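Local coordinates for histidine acid phosphatase (Bifidobacterium longum subsp. infantis, PDB 6RXD), which probably removes phosphate groups from inositol polyphosphates such as phytate and from 2,3-bisphosphoglycerate, as a histidine acid phosphatase of the MINPP1 subfamily, at residues L308-L311 and Y312-A315; E433-G436 and E437-T440. All blocks are in the same frame, centred on the assembly; numbering follows the deposited sequence.

Interaction 1. Residues L308-L311 and Y312-A315; sequences LYNL and YIIA
Tyr309 and Ile313, one turn apart on helix 301-317, meet in a CH-pi contact. The CG2 methyl of Ile313 sits over one face of the phenol, 3.8 Å from the ring centroid and displaced toward the hydroxyl end, where it comes within 3.4 Å of Tyr309 CZ. Ile313 CG1 stands between its own backbone N and carbonyl carbon (chi1 68°), which leaves CG2 beside the N, on the side of the preceding turn where the ring lies.

The other apolar contact joins the two tyrosines. Tyr309 CD1 lies 3.8 Å from Tyr312 CD2, at the edge of the Tyr312 ring and near its plane.

Among polar contacts, four successive i to i+4 bonds define a regular alpha-helix: Tyr312 N to Leu308 O, Ile313 N to Tyr309 O, Ile314 N to Asn310 O, and Ala315 N to Leu311 O, the last at 2.8 Å. Both tyrosine hydroxyls and Asn310 ND2 find partners beyond the eight residues. The hydroxyls of Tyr309 and Tyr312 reach the carbonyls of Tyr9 and Arg8, tying the N-terminal segment of the chain to this helix, while Asn310 ND2 bonds to Met306 O one turn back.

The helix is packed on several sides: Tyr309 and Ile313 rest on helix 339-357, Leu308 and Leu311 on helices 55-69 and 75-95.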
ATOM      1  N   LEU A 308      -2.194 -16.063  12.909  1.00 12.26           N
ATOM      2  CA  LEU A 308      -0.872 -15.900  13.516  1.00 10.98           C
ATOM      3  C   LEU A 308       0.069 -15.206  12.532  1.00 11.83           C
ATOM      4  O   LEU A 308       0.847 -14.326  12.917  1.00 13.05           O
ATOM      5  CB  LEU A 308      -0.287 -17.258  13.955  1.00 10.57           C
ATOM      6  CG  LEU A 308       1.029 -17.210  14.743  1.00 10.89           C
ATOM      7  CD1 LEU A 308       0.841 -16.322  15.962  1.00 16.13           C
ATOM      8  CD2 LEU A 308       1.422 -18.616  15.171  1.00 15.49           C
ATOM      9  N   TYR A 309      -0.009 -15.593  11.260  1.00  9.54           N
ATOM     10  CA  TYR A 309       0.775 -14.924  10.228  1.00 11.11           C
ATOM     11  C   TYR A 309       0.393 -13.451  10.129  1.00 10.90           C
ATOM     12  O   TYR A 309       1.259 -12.589   9.978  1.00 10.99           O
ATOM     13  CB  TYR A 309       0.606 -15.619   8.875  1.00 10.13           C
ATOM     14  CG  TYR A 309       1.289 -14.880   7.743  1.00 10.02           C
ATOM     15  CD1 TYR A 309       2.672 -14.892   7.615  1.00  9.42           C
ATOM     16  CD2 TYR A 309       0.551 -14.175   6.809  1.00 12.48           C
ATOM     17  CE1 TYR A 309       3.296 -14.201   6.571  1.00 11.56           C
ATOM     18  CE2 TYR A 309       1.164 -13.497   5.781  1.00 11.29           C
ATOM     19  CZ  TYR A 309       2.530 -13.513   5.669  1.00 12.65           C
ATOM     20  OH  TYR A 309       3.120 -12.821   4.636  1.00 14.13           O
ATOM     21  N   ASN A 310      -0.900 -13.141  10.219  1.00  8.86           N
ATOM     22  CA  ASN A 310      -1.310 -11.736  10.181  1.00 10.41           C
ATOM     23  C   ASN A 310      -0.741 -10.928  11.348  1.00 12.23           C
ATOM     24  O   ASN A 310      -0.447  -9.736  11.204  1.00 12.11           O
ATOM     25  CB  ASN A 310      -2.838 -11.596  10.110  1.00  9.81           C
ATOM     26  CG  ASN A 310      -3.347 -11.597   8.671  1.00 14.91           C
ATOM     27  OD1 ASN A 310      -3.280 -10.578   7.980  1.00 18.10           O
ATOM     28  ND2 ASN A 310      -3.827 -12.738   8.213  1.00 16.66           N
ATOM     29  N   LEU A 311      -0.581 -11.564  12.501  1.00 10.20           N
ATOM     30  CA  LEU A 311       0.018 -10.852  13.633  1.00 11.09           C
ATOM     31  C   LEU A 311       1.507 -10.644  13.402  1.00 13.62           C
ATOM     32  O   LEU A 311       2.045  -9.589  13.727  1.00 12.93           O
ATOM     33  CB  LEU A 311      -0.238 -11.588  14.957  1.00 11.09           C
ATOM     34  CG  LEU A 311      -1.704 -11.666  15.400  1.00 10.57           C
ATOM     35  CD1 LEU A 311      -1.764 -12.298  16.788  1.00 10.96           C
ATOM     36  CD2 LEU A 311      -2.364 -10.291  15.415  1.00 13.25           C
ATOM     37  N   TYR A 312       2.165 -11.643  12.825  1.00 10.83           N
ATOM     38  CA  TYR A 312       3.585 -11.545  12.482  1.00 12.04           C
ATOM     39  C   TYR A 312       3.865 -10.384  11.533  1.00 13.13           C
ATOM     40  O   TYR A 312       4.825  -9.610  11.731  1.00 13.10           O
ATOM     41  CB  TYR A 312       4.039 -12.879  11.879  1.00 12.97           C
ATOM     42  CG  TYR A 312       5.326 -12.866  11.089  1.00 12.87           C
ATOM     43  CD1 TYR A 312       6.557 -12.712  11.718  1.00 15.43           C
ATOM     44  CD2 TYR A 312       5.306 -13.064   9.719  1.00 12.31           C
ATOM     45  CE1 TYR A 312       7.734 -12.725  10.989  1.00 15.67           C
ATOM     46  CE2 TYR A 312       6.475 -13.082   8.979  1.00 15.01           C
ATOM     47  CZ  TYR A 312       7.688 -12.912   9.624  1.00 14.89           C
ATOM     48  OH  TYR A 312       8.864 -12.929   8.901  1.00 20.48           O
ATOM     49  N   ILE A 313       3.040 -10.238  10.505  1.00 10.22           N
ATOM     50  CA  ILE A 313       3.317  -9.177   9.555  1.00 10.36           C
ATOM     51  C   ILE A 313       2.944  -7.797  10.094  1.00 11.83           C
ATOM     52  O   ILE A 313       3.634  -6.813   9.817  1.00 14.17           O
ATOM     53  CB  ILE A 313       2.710  -9.458   8.171  1.00 10.21           C
ATOM     54  CG1 ILE A 313       1.183  -9.410   8.228  1.00 10.18           C
ATOM     55  CG2 ILE A 313       3.213 -10.801   7.646  1.00 14.40           C
ATOM     56  CD1 ILE A 313       0.509  -9.766   6.884  1.00 13.95           C
ATOM     57  N   ILE A 314       1.869  -7.711  10.875  1.00 11.37           N
ATOM     58  CA  ILE A 314       1.511  -6.423  11.474  1.00 10.36           C
ATOM     59  C   ILE A 314       2.530  -6.031  12.555  1.00 11.19           C
ATOM     60  O   ILE A 314       2.807  -4.856  12.757  1.00 12.31           O
ATOM     61  CB  ILE A 314       0.066  -6.421  12.009  1.00 13.18           C
ATOM     62  CG1 ILE A 314      -0.928  -6.486  10.847  1.00 20.13           C
ATOM     63  CG2 ILE A 314      -0.244  -5.152  12.789  1.00 14.56           C
ATOM     64  CD1 ILE A 314      -0.968  -5.217   9.987  1.00 24.02           C
ATOM     65  N   ALA A 315       3.087  -7.025  13.240  1.00 11.65           N
ATOM     66  CA  ALA A 315       4.117  -6.777  14.253  1.00 13.15           C
ATOM     67  C   ALA A 315       5.296  -6.034  13.646  1.00 17.43           C
ATOM     68  O   ALA A 315       5.875  -5.159  14.290  1.00 14.68           O
ATOM     69  CB  ALA A 315       4.587  -8.071  14.869  1.00 13.80           C
TER

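Interaction 2. Residues E433-G436 and E437-T440; sequences EWRG and ESVT
Val439 lies over the indole of Trp434 where the loop after helix 400-410 enters the short helix 436-439, with Arg435 at the N-cap position. The two side chains cross at about a right angle. Val439 CG2 stands above the five-membered ring, 3.9 Å from its centroid and only 13° off the normal, while CG1 comes 3.8 Å from Trp434 NE1. The indole reaches this place because Trp434 CG is anti to the backbone N (chi1 -160°). Phe354 meets the same indole edge-to-face, and Met404 of helix 400-410 also touches it. An alanine in place of Trp434 would probably open a gap beneath the Val439 methyls and leave Phe354 without its aromatic partner.

Arg435 turns its side chain elsewhere, bending at chi2 so that NH2 donates to Trp434 O at 2.9 Å. That carbonyl lies in the guanidinium plane, although the donor stands well above the carbonyl plane. NH2 also bonds to Asn432 O, and Tyr429 gives NH1 its carbonyl and the guanidinium a cation-pi partner. The backbone carbonyl of Arg435 starts the helix by accepting from both Ser438 N and Val439 N, the latter nearly in line with the C=O. Beside this turn a water donates to Glu433 O, weakly accepts from Arg435 N, and lies 2.7 Å from Ser438 OG.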
ATOM      1  N   GLU A 433       6.280 -12.700 -11.303  1.00 12.71           N
ATOM      2  CA  GLU A 433       7.174 -11.810 -10.574  1.00 12.24           C
ATOM      3  C   GLU A 433       6.460 -10.949  -9.523  1.00 11.49           C
ATOM      4  O   GLU A 433       7.125 -10.310  -8.702  1.00 10.88           O
ATOM      5  CB  GLU A 433       7.877 -10.874 -11.559  1.00 14.99           C
ATOM      6  CG  GLU A 433       6.869 -10.001 -12.303  1.00 15.96           C
ATOM      7  CD  GLU A 433       7.499  -8.996 -13.230  1.00 19.97           C
ATOM      8  OE1 GLU A 433       8.701  -9.145 -13.568  1.00 19.84           O
ATOM      9  OE2 GLU A 433       6.780  -8.058 -13.637  1.00 16.35           O
ATOM     10  N   TRP A 434       5.127 -10.920  -9.539  1.00 10.49           N
ATOM     11  CA  TRP A 434       4.381 -10.044  -8.627  1.00 11.12           C
ATOM     12  C   TRP A 434       4.548 -10.441  -7.162  1.00  9.24           C
ATOM     13  O   TRP A 434       4.333 -11.598  -6.783  1.00 10.80           O
ATOM     14  CB  TRP A 434       2.895 -10.071  -8.968  1.00  9.08           C
ATOM     15  CG  TRP A 434       2.081  -8.890  -8.462  1.00 10.13           C
ATOM     16  CD1 TRP A 434       1.748  -7.771  -9.172  1.00 13.41           C
ATOM     17  CD2 TRP A 434       1.449  -8.747  -7.171  1.00 11.76           C
ATOM     18  NE1 TRP A 434       0.963  -6.937  -8.405  1.00 13.56           N
ATOM     19  CE2 TRP A 434       0.767  -7.511  -7.174  1.00  9.70           C
ATOM     20  CE3 TRP A 434       1.406  -9.535  -6.015  1.00 13.15           C
ATOM     21  CZ2 TRP A 434       0.047  -7.042  -6.068  1.00 10.70           C
ATOM     22  CZ3 TRP A 434       0.684  -9.071  -4.911  1.00 13.39           C
ATOM     23  CH2 TRP A 434       0.021  -7.830  -4.944  1.00 10.93           C
ATOM     24  N   ARG A 435       4.925  -9.473  -6.335  1.00 10.00           N
ATOM     25  CA  ARG A 435       4.983  -9.680  -4.882  1.00  8.53           C
ATOM     26  C   ARG A 435       4.453  -8.441  -4.199  1.00 11.75           C
ATOM     27  O   ARG A 435       4.817  -7.320  -4.572  1.00 12.38           O
ATOM     28  CB  ARG A 435       6.430  -9.886  -4.397  1.00 10.09           C
ATOM     29  CG  ARG A 435       7.161 -11.083  -4.973  1.00 10.44           C
ATOM     30  CD  ARG A 435       6.641 -12.389  -4.412  1.00 11.03           C
ATOM     31  NE  ARG A 435       7.484 -13.466  -4.912  1.00 12.59           N
ATOM     32  CZ  ARG A 435       7.362 -14.007  -6.121  1.00 13.73           C
ATOM     33  NH1 ARG A 435       8.198 -14.958  -6.508  1.00 15.31           N
ATOM     34  NH2 ARG A 435       6.414 -13.587  -6.942  1.00 10.86           N
ATOM     35  N   GLY A 436       3.611  -8.621  -3.187  1.00 10.08           N
ATOM     36  CA  GLY A 436       3.127  -7.475  -2.432  1.00 13.48           C
ATOM     37  C   GLY A 436       4.251  -6.653  -1.841  1.00 12.24           C
ATOM     38  O   GLY A 436       4.187  -5.411  -1.809  1.00 10.95           O
ATOM     39  N   GLU A 437       5.296  -7.337  -1.392  1.00 11.02           N
ATOM     40  CA  GLU A 437       6.377  -6.680  -0.661  1.00 10.64           C
ATOM     41  C   GLU A 437       7.117  -5.671  -1.531  1.00 14.45           C
ATOM     42  O   GLU A 437       7.695  -4.717  -1.016  1.00 11.96           O
ATOM     43  CB  GLU A 437       7.366  -7.715  -0.099  1.00 11.56           C
ATOM     44  CG  GLU A 437       8.157  -8.423  -1.212  1.00 10.57           C
ATOM     45  CD  GLU A 437       9.085  -9.506  -0.739  1.00 17.91           C
ATOM     46  OE1 GLU A 437       8.967  -9.954   0.424  1.00 16.09           O
ATOM     47  OE2 GLU A 437       9.951  -9.915  -1.547  1.00 23.55           O
ATOM     48  N   SER A 438       7.111  -5.877  -2.845  1.00 10.08           N
ATOM     49  CA  SER A 438       7.858  -4.992  -3.736  0.96 12.49           C
ATOM     50  C   SER A 438       6.949  -4.100  -4.582  1.00 14.69           C
ATOM     51  O   SER A 438       7.303  -2.956  -4.911  1.00 15.32           O
ATOM     52  CB  SER A 438       8.863  -5.777  -4.598  1.00 16.61           C
ATOM     53  OG  SER A 438       8.272  -6.919  -5.178  0.66 16.97           O
ATOM     54  N   VAL A 439       5.762  -4.598  -4.910  1.00 11.91           N
ATOM     55  CA  VAL A 439       4.814  -3.794  -5.665  1.00 13.09           C
ATOM     56  C   VAL A 439       4.158  -2.722  -4.803  1.00 11.66           C
ATOM     57  O   VAL A 439       4.044  -1.552  -5.206  1.00 13.41           O
ATOM     58  CB  VAL A 439       3.744  -4.692  -6.294  1.00  9.66           C
ATOM     59  CG1 VAL A 439       2.599  -3.858  -6.894  1.00 10.07           C
ATOM     60  CG2 VAL A 439       4.396  -5.610  -7.334  1.00 10.52           C
ATOM     61  N   THR A 440       3.749  -3.115  -3.604  1.00 10.92           N
ATOM     62  CA  THR A 440       2.976  -2.219  -2.751  1.00 10.96           C
ATOM     63  C   THR A 440       3.308  -2.370  -1.267  1.00 14.53           C
ATOM     64  O   THR A 440       2.463  -2.734  -0.449  1.00 13.34           O
ATOM     65  CB  THR A 440       1.467  -2.381  -3.040  1.00 11.58           C
ATOM     66  OG1 THR A 440       0.710  -1.522  -2.180  1.00 14.92           O
ATOM     67  CG2 THR A 440       1.014  -3.849  -2.871  1.00 14.49           C
TER
HETATM   68  O   HOH W   1       7.114  -7.766  -7.486  1.00 18.63           O

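Overall arrangement
Interaction 1 is the more deeply packed of the two, although it lies farther from the centre of the chain; interaction 2 is partly buried, with Ser438 exposed. Their centres are 18 Å apart and they do not touch, but helix 339-357 borders both, receiving Tyr309 and Ile313 from the first and Trp434 from the second. Each sets an aliphatic methyl over an aromatic face, in one case within a long regular helix and in the other across the start of a short one. Around that shared feature the chemistry diverges: 308-315 adds mainly apolar packing, helix backbone bonds and those of the tyrosine hydroxyls and Asn310, whereas 433-440 adds a guanidinium network and a bridging water.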